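Long-range contacts in sulfotransferase (Alicyclobacillus acidocaldarius subsp. acidocaldarius, PDB 3RNL), which probably transfers sulfuryl groups as a bacterial sulfotransferase of the P-loop-related alpha/beta type, and binds magnesium ions: residues F92-P97 with A169-Y174; R102-Y107 with L175-R180; I112-R117 with E181-I186. All coordinates share one frame; numbering follows the deposited sequence.

Contact 1: F92-P97 with A169-Y174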
loop_
_atom_site.group_PDB
_atom_site.type_symbol
_atom_site.label_atom_id
_atom_site.label_comp_id
_atom_site.label_asym_id
_atom_site.label_seq_id
_atom_site.Cartn_x
_atom_site.Cartn_y
_atom_site.Cartn_z
ATOM N N PHE A 92 -1.849 -0.561 4.551
ATOM C CA PHE A 92 -2.865 0.427 4.881
ATOM C C PHE A 92 -2.303 1.734 5.466
ATOM O O PHE A 92 -3.048 2.602 5.903
ATOM C CB PHE A 92 -3.995 -0.180 5.726
ATOM C CG PHE A 92 -4.715 -1.298 5.019
ATOM C CD1 PHE A 92 -5.488 -1.035 3.894
ATOM C CD2 PHE A 92 -4.600 -2.610 5.454
ATOM C CE1 PHE A 92 -6.158 -2.077 3.225
ATOM C CE2 PHE A 92 -5.260 -3.642 4.788
ATOM C CZ PHE A 92 -6.037 -3.369 3.670
ATOM N N TYR A 93 -0.980 1.850 5.500
ATOM C CA TYR A 93 -0.375 3.138 5.851
ATOM C C TYR A 93 -0.928 4.267 4.967
ATOM O O TYR A 93 -1.133 5.386 5.430
ATOM C CB TYR A 93 1.138 3.045 5.681
ATOM C CG TYR A 93 1.911 2.473 6.853
ATOM C CD1 TYR A 93 1.358 2.400 8.124
ATOM C CD2 TYR A 93 3.229 2.060 6.687
ATOM C CE1 TYR A 93 2.089 1.908 9.204
ATOM C CE2 TYR A 93 3.969 1.565 7.756
ATOM C CZ TYR A 93 3.394 1.506 9.008
ATOM O OH TYR A 93 4.125 1.024 10.059
ATOM N N LEU A 94 -1.173 3.976 3.697
ATOM C CA LEU A 94 -1.670 5.003 2.770
ATOM C C LEU A 94 -3.103 5.402 3.140
ATOM O O LEU A 94 -3.505 6.573 3.069
ATOM C CB LEU A 94 -1.622 4.441 1.342
ATOM C CG LEU A 94 -2.127 5.419 0.268
ATOM C CD1 LEU A 94 -1.264 6.706 0.213
ATOM C CD2 LEU A 94 -2.170 4.739 -1.111
ATOM N N PHE A 95 -3.868 4.413 3.584
ATOM C CA PHE A 95 -5.298 4.588 3.816
ATOM C C PHE A 95 -5.632 5.332 5.113
ATOM O O PHE A 95 -6.521 6.187 5.126
ATOM C CB PHE A 95 -5.980 3.212 3.822
ATOM C CG PHE A 95 -7.449 3.260 4.189
ATOM C CD1 PHE A 95 -8.387 3.722 3.279
ATOM C CD2 PHE A 95 -7.884 2.839 5.441
ATOM C CE1 PHE A 95 -9.745 3.760 3.607
ATOM C CE2 PHE A 95 -9.236 2.886 5.780
ATOM C CZ PHE A 95 -10.162 3.348 4.864
ATOM N N TYR A 96 -4.940 5.016 6.200
ATOM C CA TYR A 96 -5.290 5.615 7.496
ATOM C C TYR A 96 -4.744 7.042 7.563
ATOM O O TYR A 96 -3.548 7.267 7.364
ATOM C CB TYR A 96 -4.766 4.748 8.646
ATOM C CG TYR A 96 -5.645 3.530 8.855
ATOM C CD1 TYR A 96 -6.958 3.673 9.304
ATOM C CD2 TYR A 96 -5.184 2.256 8.567
ATOM C CE1 TYR A 96 -7.780 2.562 9.478
ATOM C CE2 TYR A 96 -5.996 1.137 8.749
ATOM C CZ TYR A 96 -7.289 1.303 9.203
ATOM O OH TYR A 96 -8.113 0.201 9.377
ATOM N N PRO A 97 -5.635 8.014 7.795
ATOM C CA PRO A 97 -5.351 9.422 7.475
ATOM C C PRO A 97 -4.346 10.119 8.382
ATOM O O PRO A 97 -3.833 11.158 7.980
ATOM C CB PRO A 97 -6.731 10.087 7.560
ATOM C CG PRO A 97 -7.452 9.262 8.567
ATOM C CD PRO A 97 -7.002 7.836 8.313
ATOM N N ALA A 169 -7.082 11.657 -2.145
ATOM C CA ALA A 169 -6.895 12.321 -0.848
ATOM C C ALA A 169 -5.802 11.654 -0.013
ATOM O O ALA A 169 -5.129 12.315 0.786
ATOM C CB ALA A 169 -8.213 12.359 -0.060
ATOM N N GLN A 170 -5.651 10.342 -0.171
ATOM C CA GLN A 170 -4.652 9.594 0.589
ATOM C C GLN A 170 -3.256 9.996 0.148
ATOM O O GLN A 170 -2.370 10.220 0.969
ATOM C CB GLN A 170 -4.830 8.086 0.361
ATOM C CG GLN A 170 -6.241 7.600 0.733
ATOM C CD GLN A 170 -6.450 6.127 0.379
ATOM O OE1 GLN A 170 -5.575 5.307 0.605
ATOM N NE2 GLN A 170 -7.622 5.794 -0.158
ATOM N N VAL A 171 -3.057 10.057 -1.164
ATOM C CA VAL A 171 -1.761 10.476 -1.698
ATOM C C VAL A 171 -1.488 11.951 -1.365
ATOM O O VAL A 171 -0.355 12.319 -0.980
ATOM C CB VAL A 171 -1.716 10.236 -3.215
ATOM C CG1 VAL A 171 -0.444 10.827 -3.819
ATOM C CG2 VAL A 171 -1.817 8.718 -3.508
ATOM N N LYS A 172 -2.516 12.793 -1.473
ATOM C CA LYS A 172 -2.321 14.211 -1.143
ATOM C C LYS A 172 -1.789 14.375 0.279
ATOM O O LYS A 172 -0.926 15.207 0.538
ATOM C CB LYS A 172 -3.619 15.008 -1.292
ATOM C CG LYS A 172 -3.428 16.497 -0.936
ATOM C CD LYS A 172 -4.706 17.291 -1.134
ATOM C CE LYS A 172 -4.471 18.804 -0.940
ATOM N NZ LYS A 172 -4.321 19.195 0.505
ATOM N N ARG A 173 -2.317 13.593 1.212
ATOM C CA ARG A 173 -1.862 13.716 2.604
ATOM C C ARG A 173 -0.354 13.446 2.713
ATOM O O ARG A 173 0.357 14.160 3.417
ATOM C CB ARG A 173 -2.668 12.778 3.524
ATOM C CG ARG A 173 -2.317 12.860 5.019
ATOM C CD ARG A 173 -2.562 14.244 5.644
ATOM N NE ARG A 173 -3.860 14.852 5.315
ATOM C CZ ARG A 173 -4.999 14.601 5.951
ATOM N NH1 ARG A 173 -6.122 15.234 5.586
ATOM N NH2 ARG A 173 -5.025 13.713 6.949
ATOM N N TYR A 174 0.145 12.424 2.013
ATOM C CA TYR A 174 1.591 12.158 2.024
ATOM C C TYR A 174 2.390 13.250 1.329
ATOM O O TYR A 174 3.466 13.638 1.812
ATOM C CB TYR A 174 1.929 10.789 1.424
ATOM C CG TYR A 174 1.773 9.693 2.455
ATOM C CD1 TYR A 174 2.858 9.296 3.242
ATOM C CD2 TYR A 174 0.532 9.102 2.689
ATOM C CE1 TYR A 174 2.718 8.298 4.212
ATOM C CE2 TYR A 174 0.383 8.097 3.658
ATOM C CZ TYR A 174 1.474 7.712 4.420
ATOM O OH TYR A 174 1.323 6.733 5.390
HETATM O O HOH W 1 -2.916 9.177 3.622
#
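Gln170 lays its side chain across Leu94 at about a right angle, its CB 3.4 Å from Leu94 O. With CG anti to the carbonyl carbon (chi1 -57°) and the chain extended beyond, the amide reaches the next residue, where Gln170 OE1 sits 3.3 Å from Phe95 CA. Gln170 NE2 comes to the edge of the Phe95 ring, the amide and ring planes being nearly perpendicular, but its bonds, both weak, go to Leu166 O and Val164 O. Leu94 CD1 turns inward against Tyr174 CD2 at 3.9 Å, a branched apolar group suited to a buried place. Tyr174 brings its hydroxyl to the turn, where Tyr174 OH donates to Tyr93 O at 2.8 Å; it stands above the carbonyl plane, well off the lone pairs. A phenylalanine here would probably leave Tyr93 O without this donor and the turn less firmly tied to the helix. Water donates to both Leu94 O (2.7 Å) and Gln170 O, bridging loop and helix. On the solvent-exposed side the bent Arg173 chain gives a weak hydrogen bond from Arg173 NH2 to Pro97 O (3.0 Å). The loop after strand 85-89 is tied to an outer-layer helix of the P-loop-clan alpha-beta-alpha sandwich.

Contact 2: R102-Y107 with L175-R180; sequences RMYDAY and LDVFGR. With MG (magnesium ion), chain C.
Tyr104 and Phe178 form a T-shaped pair: the edge of the tyrosine ring is directed at the face of the phenylalanine, with centroids 5.6 Å apart and planes at 71°. The nearest ring approach brings Tyr104 CD1 to 3.9 Å over Phe178 CE1. At the edge of the Phe178 ring, near its plane, lie Met103 CB, 3.8 Å from Phe178 CZ, and Tyr107 O. The first torsion of Phe178, with CG anti to the carbonyl carbon (chi1 -74°), carries the ring toward helix 99-106 and presents one face to the Tyr104 edge. Val177 and Tyr104 slide past each other in opposite directions, and Val177 CG1 lies only 3.4 Å from Tyr104 CB. No hydrogen bond joins the two segments, so shape and apolar contact carry the pairing. Just past the end of helix 167-178, Gly179 turns the chain out with positive phi, at backbone angles where a side chain would press on the carbonyl oxygen of Phe178. On the last turn of that helix, Asp176 O binds a magnesium ion at 2.3 Å, together with four waters, one of them at a long 2.6 Å from the magnesium, while the Asp176 carboxylate pairs with Lys172. Toward the sheet, Met103, a selenomethionine modelled in two conformers, rests on Phe12 of strand 11-13 and Phe178 on Val183 of strand 183-187, while Val177 also meets Ala100 and Gln101 of helix 99-106.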
loop_
_atom_site.group_PDB
_atom_site.type_symbol
_atom_site.label_atom_id
_atom_site.label_comp_id
_atom_site.label_asym_id
_atom_site.label_seq_id
_atom_site.Cartn_x
_atom_site.Cartn_y
_atom_site.Cartn_z
ATOM N N ARG A 102 2.233 11.041 11.754
ATOM C CA ARG A 102 2.941 10.312 12.821
ATOM C C ARG A 102 4.324 9.864 12.376
ATOM O O ARG A 102 5.294 9.913 13.153
ATOM C CB ARG A 102 2.162 9.069 13.279
ATOM C CG ARG A 102 0.834 9.393 13.894
ATOM C CD ARG A 102 0.056 8.138 14.384
ATOM N NE ARG A 102 -1.310 8.589 14.566
ATOM C CZ ARG A 102 -2.317 8.292 13.751
ATOM N NH1 ARG A 102 -2.155 7.427 12.741
ATOM N NH2 ARG A 102 -3.507 8.820 13.993
HETATM N N MSE A 103 4.426 9.386 11.138
HETATM C CA MSE A 103 5.731 9.008 10.588
HETATM C C MSE A 103 6.653 10.203 10.538
HETATM O O MSE A 103 7.827 10.116 10.893
HETATM C CB MSE A 103 5.595 8.469 9.165
HETATM C CG MSE A 103 4.970 7.104 9.059
HETATM SE SE MSE A 103 4.629 6.746 7.158
HETATM C CE MSE A 103 4.412 4.824 7.276
ATOM N N TYR A 104 6.125 11.322 10.058
ATOM C CA TYR A 104 6.937 12.527 9.930
ATOM C C TYR A 104 7.432 13.022 11.283
ATOM O O TYR A 104 8.573 13.525 11.437
ATOM C CB TYR A 104 6.109 13.621 9.233
ATOM C CG TYR A 104 6.902 14.885 8.991
ATOM C CD1 TYR A 104 7.619 15.062 7.812
ATOM C CD2 TYR A 104 6.941 15.897 9.956
ATOM C CE1 TYR A 104 8.354 16.210 7.595
ATOM C CE2 TYR A 104 7.667 17.039 9.744
ATOM C CZ TYR A 104 8.377 17.188 8.564
ATOM O OH TYR A 104 9.090 18.339 8.336
ATOM N N ASP A 105 6.569 12.912 12.277
ATOM C CA ASP A 105 6.952 13.360 13.600
ATOM C C ASP A 105 8.108 12.522 14.144
ATOM O O ASP A 105 8.923 13.016 14.925
ATOM C CB ASP A 105 5.752 13.336 14.552
ATOM C CG ASP A 105 4.803 14.512 14.325
ATOM O OD1 ASP A 105 5.201 15.498 13.666
ATOM O OD2 ASP A 105 3.651 14.464 14.813
ATOM N N ALA A 106 8.149 11.243 13.769
ATOM C CA ALA A 106 9.275 10.374 14.139
ATOM C C ALA A 106 10.502 10.492 13.212
ATOM O O ALA A 106 11.644 10.531 13.677
ATOM C CB ALA A 106 8.802 8.912 14.225
ATOM N N TYR A 107 10.246 10.537 11.902
ATOM C CA TYR A 107 11.305 10.469 10.881
ATOM C C TYR A 107 11.039 11.470 9.764
ATOM O O TYR A 107 10.565 11.103 8.700
ATOM C CB TYR A 107 11.368 9.060 10.287
ATOM C CG TYR A 107 11.623 8.016 11.340
ATOM C CD1 TYR A 107 12.810 8.008 12.055
ATOM C CD2 TYR A 107 10.663 7.054 11.641
ATOM C CE1 TYR A 107 13.049 7.055 13.042
ATOM C CE2 TYR A 107 10.903 6.088 12.625
ATOM C CZ TYR A 107 12.083 6.101 13.318
ATOM O OH TYR A 107 12.310 5.156 14.296
ATOM N N LEU A 175 1.898 13.735 0.193
ATOM C CA LEU A 175 2.607 14.826 -0.492
ATOM C C LEU A 175 2.629 16.082 0.365
ATOM O O LEU A 175 3.642 16.811 0.396
ATOM C CB LEU A 175 1.971 15.135 -1.843
ATOM C CG LEU A 175 2.113 13.996 -2.864
ATOM C CD1 LEU A 175 1.233 14.247 -4.075
ATOM C CD2 LEU A 175 3.561 13.880 -3.282
ATOM N N ASP A 176 1.521 16.362 1.047
ATOM C CA ASP A 176 1.488 17.535 1.919
ATOM C C ASP A 176 2.486 17.381 3.065
ATOM O O ASP A 176 3.235 18.294 3.391
ATOM C CB ASP A 176 0.097 17.743 2.531
ATOM C CG ASP A 176 -0.926 18.228 1.522
ATOM O OD1 ASP A 176 -0.530 18.684 0.418
ATOM O OD2 ASP A 176 -2.134 18.176 1.848
ATOM N N VAL A 177 2.485 16.232 3.711
ATOM C CA VAL A 177 3.331 16.073 4.904
ATOM C C VAL A 177 4.828 15.980 4.562
ATOM O O VAL A 177 5.674 16.650 5.190
ATOM C CB VAL A 177 2.885 14.826 5.715
ATOM C CG1 VAL A 177 3.894 14.497 6.821
ATOM C CG2 VAL A 177 1.485 15.052 6.303
ATOM N N PHE A 178 5.160 15.098 3.619
ATOM C CA PHE A 178 6.563 14.848 3.299
ATOM C C PHE A 178 7.158 15.700 2.189
ATOM O O PHE A 178 8.373 15.892 2.148
ATOM C CB PHE A 178 6.754 13.354 2.970
ATOM C CG PHE A 178 6.691 12.486 4.182
ATOM C CD1 PHE A 178 7.813 12.334 4.974
ATOM C CD2 PHE A 178 5.499 11.881 4.575
ATOM C CE1 PHE A 178 7.770 11.549 6.132
ATOM C CE2 PHE A 178 5.451 11.105 5.734
ATOM C CZ PHE A 178 6.591 10.948 6.515
ATOM N N GLY A 179 6.313 16.302 1.363
ATOM C CA GLY A 179 6.808 17.039 0.208
ATOM C C GLY A 179 7.110 16.126 -0.969
ATOM O O GLY A 179 7.413 14.952 -0.800
ATOM N N ARG A 180 7.055 16.670 -2.179
ATOM C CA ARG A 180 7.258 15.861 -3.380
ATOM C C ARG A 180 8.663 15.250 -3.467
ATOM O O ARG A 180 8.848 14.181 -4.045
ATOM C CB ARG A 180 6.956 16.698 -4.627
ATOM C CG ARG A 180 6.631 15.884 -5.870
ATOM C CD ARG A 180 5.928 16.746 -6.924
ATOM N NE ARG A 180 4.626 17.233 -6.463
ATOM C CZ ARG A 180 3.464 16.654 -6.755
ATOM N NH1 ARG A 180 3.440 15.566 -7.512
ATOM N NH2 ARG A 180 2.328 17.168 -6.296
HETATM MG MG MG C . 3.544 20.586 3.121
HETATM O O HOH W 2 2.402 21.140 1.538
HETATM O O HOH W 3 4.151 20.119 5.197
HETATM O O HOH W 4 1.327 20.773 4.381
HETATM O O HOH W 5 5.783 20.003 2.334
#

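Contact 3: I112-R117 with E181-I186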
loop_
_atom_site.group_PDB
_atom_site.type_symbol
_atom_site.label_atom_id
_atom_site.label_comp_id
_atom_site.label_asym_id
_atom_site.label_seq_id
_atom_site.Cartn_x
_atom_site.Cartn_y
_atom_site.Cartn_z
ATOM N N ILE A 112 9.064 7.889 0.959
ATOM C CA ILE A 112 7.806 7.163 0.913
ATOM C C ILE A 112 7.635 6.561 -0.473
ATOM O O ILE A 112 7.743 7.291 -1.469
ATOM C CB ILE A 112 6.635 8.132 1.130
ATOM C CG1 ILE A 112 6.819 8.950 2.419
ATOM C CG2 ILE A 112 5.287 7.375 1.095
ATOM C CD1 ILE A 112 6.761 8.112 3.698
ATOM N N LEU A 113 7.389 5.250 -0.537
ATOM C CA LEU A 113 7.036 4.582 -1.796
ATOM C C LEU A 113 5.571 4.210 -1.797
ATOM O O LEU A 113 5.090 3.569 -0.859
ATOM C CB LEU A 113 7.860 3.294 -1.972
ATOM C CG LEU A 113 9.333 3.539 -2.319
ATOM C CD1 LEU A 113 10.149 2.246 -2.212
ATOM C CD2 LEU A 113 9.438 4.118 -3.730
ATOM N N ILE A 114 4.864 4.596 -2.858
ATOM C CA ILE A 114 3.439 4.294 -2.989
ATOM C C ILE A 114 3.270 3.591 -4.316
ATOM O O ILE A 114 3.805 4.065 -5.313
ATOM C CB ILE A 114 2.623 5.603 -3.065
ATOM C CG1 ILE A 114 2.774 6.398 -1.766
ATOM C CG2 ILE A 114 1.139 5.311 -3.379
ATOM C CD1 ILE A 114 2.183 7.813 -1.830
HETATM N N MSE A 115 2.549 2.466 -4.345
HETATM C CA MSE A 115 2.248 1.827 -5.635
HETATM C C MSE A 115 0.737 1.804 -5.820
HETATM O O MSE A 115 0.005 1.410 -4.913
HETATM C CB MSE A 115 2.818 0.407 -5.735
HETATM C CG MSE A 115 2.520 -0.246 -7.094
HETATM SE SE MSE A 115 3.825 -1.604 -7.606
HETATM C CE MSE A 115 4.443 -2.100 -5.852
ATOM N N LEU A 116 0.273 2.248 -6.986
ATOM C CA LEU A 116 -1.160 2.341 -7.246
ATOM C C LEU A 116 -1.533 1.509 -8.445
ATOM O O LEU A 116 -0.788 1.411 -9.408
ATOM C CB LEU A 116 -1.565 3.799 -7.515
ATOM C CG LEU A 116 -1.170 4.820 -6.446
ATOM C CD1 LEU A 116 -1.535 6.243 -6.906
ATOM C CD2 LEU A 116 -1.855 4.510 -5.113
ATOM N N ARG A 117 -2.730 0.952 -8.392
ATOM C CA ARG A 117 -3.232 0.135 -9.471
ATOM C C ARG A 117 -4.622 0.647 -9.826
ATOM O O ARG A 117 -5.298 1.202 -8.970
ATOM C CB ARG A 117 -3.345 -1.281 -8.937
ATOM C CG ARG A 117 -3.881 -2.256 -9.894
ATOM C CD ARG A 117 -3.900 -3.579 -9.226
ATOM N NE ARG A 117 -4.204 -4.635 -10.170
ATOM C CZ ARG A 117 -4.269 -5.908 -9.824
ATOM N NH1 ARG A 117 -4.048 -6.266 -8.560
ATOM N NH2 ARG A 117 -4.540 -6.813 -10.740
ATOM N N GLU A 181 9.650 15.921 -2.885
ATOM C CA GLU A 181 11.014 15.390 -2.885
ATOM C C GLU A 181 11.119 14.009 -2.210
ATOM O O GLU A 181 11.983 13.187 -2.550
ATOM C CB GLU A 181 11.945 16.397 -2.195
ATOM C CG GLU A 181 13.408 16.011 -2.203
ATOM C CD GLU A 181 14.053 16.217 -3.555
ATOM O OE1 GLU A 181 13.888 17.312 -4.139
ATOM O OE2 GLU A 181 14.719 15.276 -4.034
ATOM N N GLN A 182 10.282 13.787 -1.200
ATOM C CA GLN A 182 10.342 12.574 -0.390
ATOM C C GLN A 182 9.337 11.466 -0.724
ATOM O O GLN A 182 9.184 10.511 0.051
ATOM C CB GLN A 182 10.336 12.925 1.103
ATOM C CG GLN A 182 11.656 13.597 1.516
ATOM C CD GLN A 182 11.611 14.208 2.899
ATOM O OE1 GLN A 182 11.938 15.374 3.073
ATOM N NE2 GLN A 182 11.215 13.420 3.891
ATOM N N VAL A 183 8.575 11.649 -1.799
ATOM C CA VAL A 183 7.540 10.679 -2.157
ATOM C C VAL A 183 7.716 10.230 -3.605
ATOM O O VAL A 183 7.976 11.049 -4.487
ATOM C CB VAL A 183 6.142 11.313 -2.025
ATOM C CG1 VAL A 183 5.050 10.279 -2.411
ATOM C CG2 VAL A 183 5.935 11.827 -0.601
ATOM N N LYS A 184 7.588 8.928 -3.850
ATOM C CA LYS A 184 7.625 8.416 -5.217
ATOM C C LYS A 184 6.412 7.537 -5.427
ATOM O O LYS A 184 6.158 6.634 -4.631
ATOM C CB LYS A 184 8.902 7.610 -5.463
ATOM C CG LYS A 184 8.974 7.017 -6.877
ATOM C CD LYS A 184 10.305 6.328 -7.110
ATOM C CE LYS A 184 10.365 5.666 -8.487
ATOM N NZ LYS A 184 10.389 6.696 -9.566
ATOM N N VAL A 185 5.657 7.816 -6.487
ATOM C CA VAL A 185 4.451 7.034 -6.780
ATOM C C VAL A 185 4.737 6.177 -7.994
ATOM O O VAL A 185 5.216 6.690 -9.000
ATOM C CB VAL A 185 3.275 7.971 -7.096
ATOM C CG1 VAL A 185 2.025 7.162 -7.517
ATOM C CG2 VAL A 185 2.980 8.851 -5.896
ATOM N N ILE A 186 4.464 4.880 -7.890
ATOM C CA ILE A 186 4.698 3.935 -8.983
ATOM C C ILE A 186 3.369 3.357 -9.416
ATOM O O ILE A 186 2.498 3.130 -8.584
ATOM C CB ILE A 186 5.538 2.748 -8.498
ATOM C CG1 ILE A 186 6.877 3.219 -7.946
ATOM C CG2 ILE A 186 5.770 1.743 -9.621
ATOM C CD1 ILE A 186 7.530 2.148 -7.099
#
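The flat peptide groups of Ile112-Leu116 and Val183-Ile186 meet N-H to C=O between the strands, and the sheet they form carries Leu113, Lys184, Met115 and Ile186 on one face and Ile112, Val183, Ile114 and Val185 on the other. Five backbone bonds lace the parallel pair, Ile112 N to Gln182 O opening the series and Leu116 N to Ile186 O (2.9 Å) closing it. Between them Ile112 O accepts from Lys184 N, Lys184 O from Ile114 N, and Ile114 O from Ile186 N at 2.8 Å; in the last four of the series the donor lies nearly along the C=O axis, whereas in the first it is tilted 17° from the carbonyl plane. Met115 CA adds a CA-H...O contact to Ile186 O, 3.2 Å away. Ile114 crosses Val183 obliquely, its CD1 3.8 Å from Val183 CG1, and Leu116 CD1 meets Val185 CG1 at 3.7 Å. The beta-branched Ile112, Ile114, Val183 and Val185 favour extended backbone and suit these positions. On the other face Leu113 and Lys184 run side by side in the same direction, Leu113 CD2 touching Lys184 CB at 3.9 Å, so the lysine gives its aliphatic stem to the packing while its NZ bonds a glycerol, probably from the crystallisation liquor. Strand 111-116 lies between strands 11-13 and 183-187, the latter outermost. Helices 21-29 and 195-206 cover the face of Leu113 and Ile186, and helix 167-178 covers that of Ile112 and Val183.

How the contacts relate
Contact 3 is the buried heart of the set, and contacts 1 and 2 are partly buried layers over one face of its sheet. Helix 167-178 serves both of these, and is followed, after a short turn, by strand 183-187 of contact 3; helix 99-106 of contact 2 likewise precedes strand 111-116. Their chemistry follows place: regular backbone bonds in the sheet, mostly apolar and aromatic packing with no hydrogen bond between helices in contact 2, and hydroxyl, water-mediated and weak guanidinium bonds where contact 1 holds an irregular loop. They touch one another, with Ile112 meeting both Tyr174 and Phe178, and Leu94 resting on Ile114 and Leu116.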